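Local structure of adenosine deaminase (Burkholderia ambifaria, 4GXW) at residues E17-A20 with A21-A24; R90-D93 with L94-I97; S157-R160 with E161-P164. The protein is a zinc-binding hydrolase of the adenosine and AMP deaminase family that probably removes the amino group from a purine such as adenine or adenosine. All blocks are in the same frame, centred on the assembly; numbering follows the deposited sequence.

Contact 1. Residues E17-A20 with A21-A24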
ATOM      1  N   GLU A  17     -22.365  11.974   8.231  1.00 34.45           N
ATOM      2  CA  GLU A  17     -23.012  10.680   8.099  1.00 35.59           C
ATOM      3  C   GLU A  17     -22.769  10.149   6.697  1.00 25.07           C
ATOM      4  O   GLU A  17     -23.110  10.800   5.708  1.00 29.71           O
ATOM      5  CB  GLU A  17     -24.510  10.775   8.402  1.00 36.40           C
ATOM      6  CG  GLU A  17     -24.822  11.138   9.848  1.00 44.51           C
ATOM      7  CD  GLU A  17     -24.256  10.134  10.836  1.00 49.50           C
ATOM      8  OE1 GLU A  17     -23.822  10.552  11.931  1.00 51.00           O
ATOM      9  OE2 GLU A  17     -24.248   8.924  10.522  1.00 49.11           O
ATOM     10  N   ILE A  18     -22.138   8.983   6.617  1.00 23.67           N
ATOM     11  CA  ILE A  18     -21.892   8.343   5.335  1.00 20.04           C
ATOM     12  C   ILE A  18     -23.167   7.645   4.873  1.00 20.94           C
ATOM     13  O   ILE A  18     -23.721   6.806   5.584  1.00 20.31           O
ATOM     14  CB  ILE A  18     -20.728   7.336   5.414  1.00 18.33           C
ATOM     15  CG1 ILE A  18     -19.433   8.052   5.817  1.00 18.64           C
ATOM     16  CG2 ILE A  18     -20.559   6.620   4.081  1.00 15.81           C
ATOM     17  CD1 ILE A  18     -19.082   9.222   4.921  1.00 21.40           C
ATOM     18  N   THR A  19     -23.633   8.008   3.685  1.00 18.69           N
ATOM     19  CA  THR A  19     -24.866   7.453   3.146  1.00 17.26           C
ATOM     20  C   THR A  19     -24.545   6.530   1.987  1.00 18.38           C
ATOM     21  O   THR A  19     -23.393   6.451   1.546  1.00 16.20           O
ATOM     22  CB  THR A  19     -25.788   8.564   2.639  1.00 17.85           C
ATOM     23  OG1 THR A  19     -25.186   9.200   1.508  1.00 19.87           O
ATOM     24  CG2 THR A  19     -26.019   9.595   3.729  1.00 22.14           C
ATOM     25  N   ALA A  20     -25.566   5.841   1.485  1.00 17.87           N
ATOM     26  CA  ALA A  20     -25.403   5.001   0.305  1.00 16.39           C
ATOM     27  C   ALA A  20     -24.831   5.808  -0.857  1.00 17.19           C
ATOM     28  O   ALA A  20     -24.003   5.306  -1.606  1.00 16.17           O
ATOM     29  CB  ALA A  20     -26.726   4.366  -0.091  1.00 18.09           C
ATOM     30  N   ALA A  21     -25.275   7.058  -0.996  1.00 15.36           N
ATOM     31  CA  ALA A  21     -24.763   7.952  -2.035  1.00 15.44           C
ATOM     32  C   ALA A  21     -23.248   8.132  -1.925  1.00 14.26           C
ATOM     33  O   ALA A  21     -22.518   8.053  -2.926  1.00 13.70           O
ATOM     34  CB  ALA A  21     -25.472   9.299  -1.971  1.00 15.65           C
ATOM     35  N   HIS A  22     -22.775   8.383  -0.707  1.00 14.38           N
ATOM     36  CA  HIS A  22     -21.344   8.514  -0.459  1.00 13.82           C
ATOM     37  C   HIS A  22     -20.620   7.231  -0.830  1.00 13.27           C
ATOM     38  O   HIS A  22     -19.585   7.265  -1.495  1.00 12.73           O
ATOM     39  CB  HIS A  22     -21.070   8.851   1.009  1.00 15.26           C
ATOM     40  CG  HIS A  22     -21.495  10.230   1.407  1.00 14.90           C
ATOM     41  ND1 HIS A  22     -22.725  10.498   1.969  1.00 23.33           N
ATOM     42  CD2 HIS A  22     -20.855  11.420   1.313  1.00 20.13           C
ATOM     43  CE1 HIS A  22     -22.822  11.793   2.212  1.00 25.57           C
ATOM     44  NE2 HIS A  22     -21.702  12.376   1.824  1.00 19.55           N
ATOM     45  N   ARG A  23     -21.158   6.092  -0.402  1.00 13.50           N
ATOM     46  CA  ARG A  23     -20.504   4.818  -0.705  1.00 13.07           C
ATOM     47  C   ARG A  23     -20.415   4.555  -2.205  1.00 12.71           C
ATOM     48  O   ARG A  23     -19.406   4.034  -2.676  1.00 13.48           O
ATOM     49  CB  ARG A  23     -21.181   3.658   0.031  1.00 13.55           C
ATOM     50  CG  ARG A  23     -21.027   3.755   1.548  1.00 15.54           C
ATOM     51  CD  ARG A  23     -21.718   2.626   2.291  1.00 15.81           C
ATOM     52  NE  ARG A  23     -21.492   2.778   3.723  1.00 17.32           N
ATOM     53  CZ  ARG A  23     -22.342   3.357   4.558  1.00 19.94           C
ATOM     54  NH1 ARG A  23     -23.513   3.805   4.119  1.00 24.23           N
ATOM     55  NH2 ARG A  23     -22.029   3.469   5.837  1.00 22.04           N
ATOM     56  N   ALA A  24     -21.449   4.941  -2.946  1.00 13.71           N
ATOM     57  CA  ALA A  24     -21.444   4.788  -4.392  1.00 12.77           C
ATOM     58  C   ALA A  24     -20.356   5.674  -5.001  1.00 13.77           C
ATOM     59  O   ALA A  24     -19.661   5.254  -5.931  1.00 13.98           O
ATOM     60  CB  ALA A  24     -22.815   5.134  -4.975  1.00 14.80           C
TER

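Contact 2. Residues R90-D93 with L94-I97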
ATOM      1  N   ARG A  90       4.456 -23.415  -3.124  1.00 10.64           N
ATOM      2  CA  ARG A  90       4.657 -23.617  -4.560  1.00 10.80           C
ATOM      3  C   ARG A  90       4.556 -22.276  -5.246  1.00 11.40           C
ATOM      4  O   ARG A  90       3.781 -21.428  -4.810  1.00 10.12           O
ATOM      5  CB  ARG A  90       3.570 -24.518  -5.152  1.00 16.69           C
ATOM      6  CG  ARG A  90       3.361 -25.852  -4.483  1.00 17.00           C
ATOM      7  CD  ARG A  90       2.297 -26.644  -5.218  1.00 28.39           C
ATOM      8  NE  ARG A  90       1.917 -27.873  -4.524  1.00 23.11           N
ATOM      9  CZ  ARG A  90       1.318 -28.908  -5.106  1.00 25.46           C
ATOM     10  NH1 ARG A  90       1.020 -28.864  -6.396  1.00 19.22           N
ATOM     11  NH2 ARG A  90       1.012 -29.987  -4.396  1.00 30.48           N
ATOM     12  N   PRO A  91       5.305 -22.081  -6.346  1.00  9.68           N
ATOM     13  CA  PRO A  91       5.161 -20.847  -7.129  1.00  9.92           C
ATOM     14  C   PRO A  91       3.711 -20.539  -7.453  1.00 10.48           C
ATOM     15  O   PRO A  91       3.316 -19.371  -7.410  1.00 11.24           O
ATOM     16  CB  PRO A  91       5.920 -21.165  -8.421  1.00 12.05           C
ATOM     17  CG  PRO A  91       6.983 -22.122  -7.992  1.00 10.79           C
ATOM     18  CD  PRO A  91       6.370 -22.954  -6.877  1.00  9.31           C
ATOM     19  N   ASP A  92       2.918 -21.559  -7.757  1.00 10.53           N
ATOM     20  CA  ASP A  92       1.528 -21.314  -8.138  1.00 11.22           C
ATOM     21  C   ASP A  92       0.701 -20.618  -7.050  1.00 10.97           C
ATOM     22  O   ASP A  92      -0.284 -19.943  -7.349  1.00 10.28           O
ATOM     23  CB  ASP A  92       0.835 -22.597  -8.593  1.00 11.91           C
ATOM     24  CG  ASP A  92      -0.478 -22.314  -9.276  1.00 16.95           C
ATOM     25  OD1 ASP A  92      -0.456 -21.886 -10.446  1.00 22.32           O
ATOM     26  OD2 ASP A  92      -1.534 -22.488  -8.641  1.00 16.46           O
ATOM     27  N   ASP A  93       1.098 -20.773  -5.793  1.00  9.94           N
ATOM     28  CA  ASP A  93       0.416 -20.094  -4.698  1.00  9.66           C
ATOM     29  C   ASP A  93       0.586 -18.582  -4.820  1.00  9.10           C
ATOM     30  O   ASP A  93      -0.345 -17.820  -4.536  1.00 10.29           O
ATOM     31  CB  ASP A  93       0.966 -20.557  -3.350  1.00  9.53           C
ATOM     32  CG  ASP A  93       0.753 -22.033  -3.104  1.00 11.38           C
ATOM     33  OD1 ASP A  93      -0.158 -22.650  -3.709  1.00 12.84           O
ATOM     34  OD2 ASP A  93       1.513 -22.590  -2.281  1.00 12.75           O
ATOM     35  N   LEU A  94       1.769 -18.149  -5.249  1.00  9.47           N
ATOM     36  CA  LEU A  94       2.051 -16.732  -5.469  1.00  9.59           C
ATOM     37  C   LEU A  94       1.257 -16.200  -6.657  1.00  9.70           C
ATOM     38  O   LEU A  94       0.752 -15.074  -6.614  1.00  9.44           O
ATOM     39  CB  LEU A  94       3.545 -16.506  -5.685  1.00  9.39           C
ATOM     40  CG  LEU A  94       4.398 -16.825  -4.454  1.00 12.37           C
ATOM     41  CD1 LEU A  94       5.880 -16.839  -4.801  1.00 14.76           C
ATOM     42  CD2 LEU A  94       4.134 -15.842  -3.339  1.00 16.03           C
ATOM     43  N   ARG A  95       1.140 -17.003  -7.713  1.00 10.31           N
ATOM     44  CA  ARG A  95       0.297 -16.636  -8.845  1.00  9.31           C
ATOM     45  C   ARG A  95      -1.129 -16.407  -8.352  1.00  9.84           C
ATOM     46  O   ARG A  95      -1.757 -15.377  -8.656  1.00  9.88           O
ATOM     47  CB  ARG A  95       0.272 -17.739  -9.912  1.00  9.78           C
ATOM     48  CG  ARG A  95      -0.621 -17.387 -11.106  1.00 11.75           C
ATOM     49  CD  ARG A  95      -1.190 -18.599 -11.842  1.00 13.08           C
ATOM     50  NE  ARG A  95      -1.802 -19.559 -10.928  1.00 13.85           N
ATOM     51  CZ  ARG A  95      -3.032 -19.467 -10.428  1.00 13.17           C
ATOM     52  NH1 ARG A  95      -3.839 -18.464 -10.755  1.00 15.32           N
ATOM     53  NH2 ARG A  95      -3.469 -20.407  -9.598  1.00 14.74           N
ATOM     54  N   ARG A  96      -1.649 -17.372  -7.598  1.00  9.52           N
ATOM     55  CA  ARG A  96      -3.023 -17.281  -7.105  1.00 10.04           C
ATOM     56  C   ARG A  96      -3.280 -16.020  -6.278  1.00  9.30           C
ATOM     57  O   ARG A  96      -4.271 -15.308  -6.500  1.00  9.73           O
ATOM     58  CB  ARG A  96      -3.409 -18.531  -6.305  1.00 11.10           C
ATOM     59  CG  ARG A  96      -4.842 -18.495  -5.811  1.00 12.28           C
ATOM     60  CD  ARG A  96      -5.212 -19.775  -5.097  1.00 13.34           C
ATOM     61  NE  ARG A  96      -6.569 -19.702  -4.566  1.00 15.21           N
ATOM     62  CZ  ARG A  96      -7.198 -20.707  -3.970  1.00 19.44           C
ATOM     63  NH1 ARG A  96      -6.598 -21.876  -3.828  1.00 19.04           N
ATOM     64  NH2 ARG A  96      -8.430 -20.536  -3.520  1.00 21.51           N
ATOM     65  N   ILE A  97      -2.412 -15.738  -5.313  1.00  9.55           N
ATOM     66  CA  ILE A  97      -2.691 -14.600  -4.447  1.00  9.80           C
ATOM     67  C   ILE A  97      -2.510 -13.264  -5.174  1.00 10.18           C
ATOM     68  O   ILE A  97      -3.223 -12.303  -4.871  1.00 10.07           O
ATOM     69  CB  ILE A  97      -1.962 -14.653  -3.075  1.00  8.81           C
ATOM     70  CG1 ILE A  97      -0.442 -14.637  -3.227  1.00 10.24           C
ATOM     71  CG2 ILE A  97      -2.427 -15.880  -2.290  1.00 10.70           C
ATOM     72  CD1 ILE A  97       0.264 -14.479  -1.899  1.00 10.23           C
TER

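Contact 3. Residues S157-R160 with E161-P164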
ATOM      1  N   SER A 157      10.600  -6.114  -2.481  0.71  7.26           N
ATOM      2  CA  SER A 157      10.871  -5.239  -1.351  0.71  7.62           C
ATOM      3  C   SER A 157      11.829  -5.861  -0.357  0.71  8.28           C
ATOM      4  O   SER A 157      11.719  -7.041  -0.003  0.71  8.96           O
ATOM      5  CB  SER A 157       9.568  -4.850  -0.657  0.71 10.00           C
ATOM      6  OG  SER A 157       8.749  -4.098  -1.540  0.71  8.34           O
ATOM      7  N   ILE A 158      12.767  -5.039   0.091  1.00  8.43           N
ATOM      8  CA  ILE A 158      13.757  -5.451   1.066  1.00  8.08           C
ATOM      9  C   ILE A 158      13.103  -5.745   2.411  1.00  7.79           C
ATOM     10  O   ILE A 158      12.238  -4.986   2.863  1.00  9.29           O
ATOM     11  CB  ILE A 158      14.796  -4.327   1.247  1.00  8.19           C
ATOM     12  CG1 ILE A 158      15.557  -4.099  -0.067  1.00  7.99           C
ATOM     13  CG2 ILE A 158      15.718  -4.615   2.425  1.00  7.65           C
ATOM     14  CD1 ILE A 158      16.240  -2.748  -0.133  1.00  9.27           C
ATOM     15  N   ASP A 159      13.463  -6.877   3.016  1.00  8.41           N
ATOM     16  CA  ASP A 159      13.069  -7.217   4.378  1.00  9.49           C
ATOM     17  C   ASP A 159      14.137  -6.591   5.271  1.00  8.43           C
ATOM     18  O   ASP A 159      15.237  -7.129   5.410  1.00  9.21           O
ATOM     19  CB  ASP A 159      13.044  -8.747   4.512  1.00  9.67           C
ATOM     20  CG  ASP A 159      12.701  -9.227   5.901  1.00 11.18           C
ATOM     21  OD1 ASP A 159      12.669  -8.421   6.855  1.00 11.42           O
ATOM     22  OD2 ASP A 159      12.478 -10.454   6.023  1.00 14.04           O
ATOM     23  N   ARG A 160      13.833  -5.442   5.861  1.00  9.21           N
ATOM     24  CA  ARG A 160      14.867  -4.689   6.569  1.00  9.51           C
ATOM     25  C   ARG A 160      15.324  -5.343   7.871  1.00  9.91           C
ATOM     26  O   ARG A 160      16.291  -4.894   8.484  1.00 10.15           O
ATOM     27  CB  ARG A 160      14.426  -3.244   6.812  1.00  9.58           C
ATOM     28  CG  ARG A 160      13.421  -3.075   7.948  1.00  8.38           C
ATOM     29  CD  ARG A 160      12.667  -1.743   7.836  1.00  9.55           C
ATOM     30  NE  ARG A 160      13.583  -0.602   7.804  1.00  8.51           N
ATOM     31  CZ  ARG A 160      13.339   0.565   7.205  1.00  8.71           C
ATOM     32  NH1 ARG A 160      12.176   0.788   6.599  1.00  9.53           N
ATOM     33  NH2 ARG A 160      14.275   1.516   7.220  1.00  8.91           N
ATOM     34  N   GLU A 161      14.640  -6.402   8.296  1.00  9.87           N
ATOM     35  CA  GLU A 161      15.059  -7.135   9.487  1.00 10.16           C
ATOM     36  C   GLU A 161      16.201  -8.098   9.198  1.00  9.52           C
ATOM     37  O   GLU A 161      16.820  -8.622  10.123  1.00 13.39           O
ATOM     38  CB  GLU A 161      13.869  -7.862  10.116  1.00 10.27           C
ATOM     39  CG  GLU A 161      12.786  -6.897  10.600  1.00 13.57           C
ATOM     40  CD  GLU A 161      11.577  -7.596  11.174  1.00 16.05           C
ATOM     41  OE1 GLU A 161      11.723  -8.727  11.694  1.00 23.83           O
ATOM     42  OE2 GLU A 161      10.469  -7.026  11.093  1.00 14.11           O
ATOM     43  N   GLN A 162      16.488  -8.319   7.919  1.00  9.04           N
ATOM     44  CA  GLN A 162      17.616  -9.151   7.520  1.00  9.33           C
ATOM     45  C   GLN A 162      18.800  -8.285   7.106  1.00 10.60           C
ATOM     46  O   GLN A 162      18.680  -7.063   6.975  1.00 11.97           O
ATOM     47  CB  GLN A 162      17.214 -10.131   6.405  1.00 12.88           C
ATOM     48  CG  GLN A 162      15.824 -10.798   6.562  1.00 14.80           C
ATOM     49  CD  GLN A 162      15.491 -11.295   7.969  1.00 15.20           C
ATOM     50  OE1 GLN A 162      16.363 -11.763   8.709  1.00 17.20           O
ATOM     51  NE2 GLN A 162      14.208 -11.218   8.334  1.00 17.30           N
ATOM     52  N   ASP A 163      19.952  -8.927   6.934  1.00 11.08           N
ATOM     53  CA  ASP A 163      21.208  -8.248   6.605  1.00 11.51           C
ATOM     54  C   ASP A 163      21.122  -7.484   5.276  1.00 11.43           C
ATOM     55  O   ASP A 163      20.407  -7.904   4.359  1.00 11.54           O
ATOM     56  CB  ASP A 163      22.318  -9.302   6.518  1.00 12.52           C
ATOM     57  CG  ASP A 163      23.711  -8.704   6.473  1.00 19.95           C
ATOM     58  OD1 ASP A 163      24.181  -8.359   5.367  1.00 18.61           O
ATOM     59  OD2 ASP A 163      24.354  -8.600   7.544  1.00 19.98           O
ATOM     60  N   PRO A 164      21.843  -6.353   5.161  1.00 10.62           N
ATOM     61  CA  PRO A 164      21.858  -5.621   3.884  1.00 11.90           C
ATOM     62  C   PRO A 164      22.344  -6.447   2.685  1.00 13.63           C
ATOM     63  O   PRO A 164      21.992  -6.091   1.557  1.00 12.61           O
ATOM     64  CB  PRO A 164      22.776  -4.416   4.160  1.00 14.68           C
ATOM     65  CG  PRO A 164      23.396  -4.661   5.513  1.00 18.69           C
ATOM     66  CD  PRO A 164      22.480  -5.593   6.249  1.00 12.35           C
TER
HETATM   67  O   HOH W   1      17.672  -7.294   3.804  1.00  9.71           O

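Contact 1. Residues E17-A20 with A21-A24
Thr-19, the N-cap residue of helix 20-28, and His-22, three positions further on, hold each other through a single ring nitrogen. ND1 of His-22 lies 2.8 Å from OG1 of Thr-19, a hydrogen bond in which the hydroxyl reaches the edge of the ring near its plane. The backbone N of Thr-19 donates to the same ND1 over 3.2 Å, arriving tilted 30° out of the ring plane. That second bond resembles the half of a capping box in which the third helical residue receives the NH of the cap. With chi1 of 66°, OG1 of Thr-19 is tucked between its own backbone N and carbonyl carbon, where it faces both the imidazole and the methyl of Ala-21.

This is the tight part of the contact. His-22 is buried, its ring meets that of Phe-318, and its CB has CG2 of Ile-18 at 3.8 Å. The body of Ile-18 leans on Glu-315 and Phe-318 of helix 310-319, while Ala-21 touches Leu-364 of helix 343-371.

The other side is looser and faces solvent. Arg-23 runs out extended, which lays its guanidinium across Ile-18, whose CG2 stands 3.7 Å above the centre of one face. Ala-20 and Ala-24 are exposed, joined by the helical bond from N of Ala-24 to O of Ala-20 at 2.9 Å. One residue earlier, N of Arg-23 donates to O of Thr-19 at 3.0 Å.

Two bonds on ND1 should fix the rotation of the buried imidazole, and because both partners belong to Thr-19 they tie the incoming loop firmly to the first turn of the helix. The methyl over the exposed guanidinium is a softer contact than these two bonds.

Contact 2. Residues R90-D93 with L94-I97
The first turns of helix 91-106, which leads into strand 110-117 of the barrel sheet, carry a salt bridge between Asp-92 and Arg-95, an i to i+3 pair on one flank. The two side chains lie next to each other and point the same way. Arg-95 approaches side-on with two nitrogens, one for each carboxylate oxygen: NE donates to OD1 of Asp-92 at 2.7 Å, and NH2 donates to OD2 of Asp-92 at 3.0 Å. Both oxygens are close to the guanidinium plane, yet the two groups are not coplanar, their planes standing 40° apart. OD2 is met on its syn side, whereas OD1 is met from above the carboxylate. The arginine manages this short reach because its chain, with CG anti to N (chi1 179°), bends at CG-CD (chi3 49°) and swings NE back toward the aspartate.

Beneath the pair, the backbone settles into helical bonding. N of Arg-95 donates to O of Pro-91 at 3.2 Å, N of Arg-96 to O of Asp-92 at 2.9 Å, and N of Ile-97 to O of Asp-93 at 3.0 Å.

Asp-93, one residue on, is buried. Its OD2 accepts the backbone N of Arg-90 and that of Thr-89, and forms a salt bridge with Arg-53 of helix 44-54. Leu-94 packs on Ala-133 and Ile-137 of helix 130-148, and Arg-96 pairs with Glu-100 one turn on.

With Asp-92 and Arg-95 on the solvent side, Leu-94 and Ile-97 packed inward and one buried carboxylate tied to helix 44-54, this is an amphipathic helix between the first two strands of a TIM-type barrel.

Contact 3. Residues S157-R160 with E161-P164
The carboxylate of Asp-159 and the side-chain amide of Gln-162 stand almost perpendicular, their planes 86° apart. One face of the carboxylate takes everything the turn offers it. NE2 of Gln-162 donates to OD2 of Asp-159 at 3.0 Å from above that face, while OD2 itself lies at the edge of the amide, near its plane. CG of Gln-162 sits over the same side, 3.4 Å from OD2 of Asp-159. From this side too, the backbone N of Glu-161 reaches OD1 of Asp-159 at 3.2 Å, closing an Asx turn. The glutamine gets there because its chain is bent at chi2 (-44°).

The Asx turn coincides with a type I beta turn, in which N of Gln-162 donates to O of Asp-159 at 3.0 Å. A water 2.9 Å from O of Asp-159 bridges this carbonyl to O of Asp-163. The strongest partner of the buried aspartate is Arg-81, salt-bridged to OD2.

Together these bonds turn the chain sharply as it leaves strand 151-159, which pairs with strand 184-188. Arg-160 reaches back to the carbonyl of the zinc ligand His-216, and Asp-163 caps helix 164-176.

How the contacts relate
The three contacts follow in series along the chain. Contact 1 starts helix 20-28, ahead of the first barrel strand, 31-33; contact 2 starts helix 91-106, before strand 110-117; contact 3 ends the neighbouring strand, 151-159. The centres of contacts 2 and 3 are about 22 Å apart; that of contact 1 is about 36 Å from the former and about 41 Å from the latter, across the chain's centre. Ile-97 of contact 2 is about 9 Å from His-37 and Arg-160 of contact 3 about 4 Å from His-216, side chain to side chain. So contact 3 closes a strand beside the zinc site, contact 2 leads into its neighbour, and contact 1 is peripheral packing.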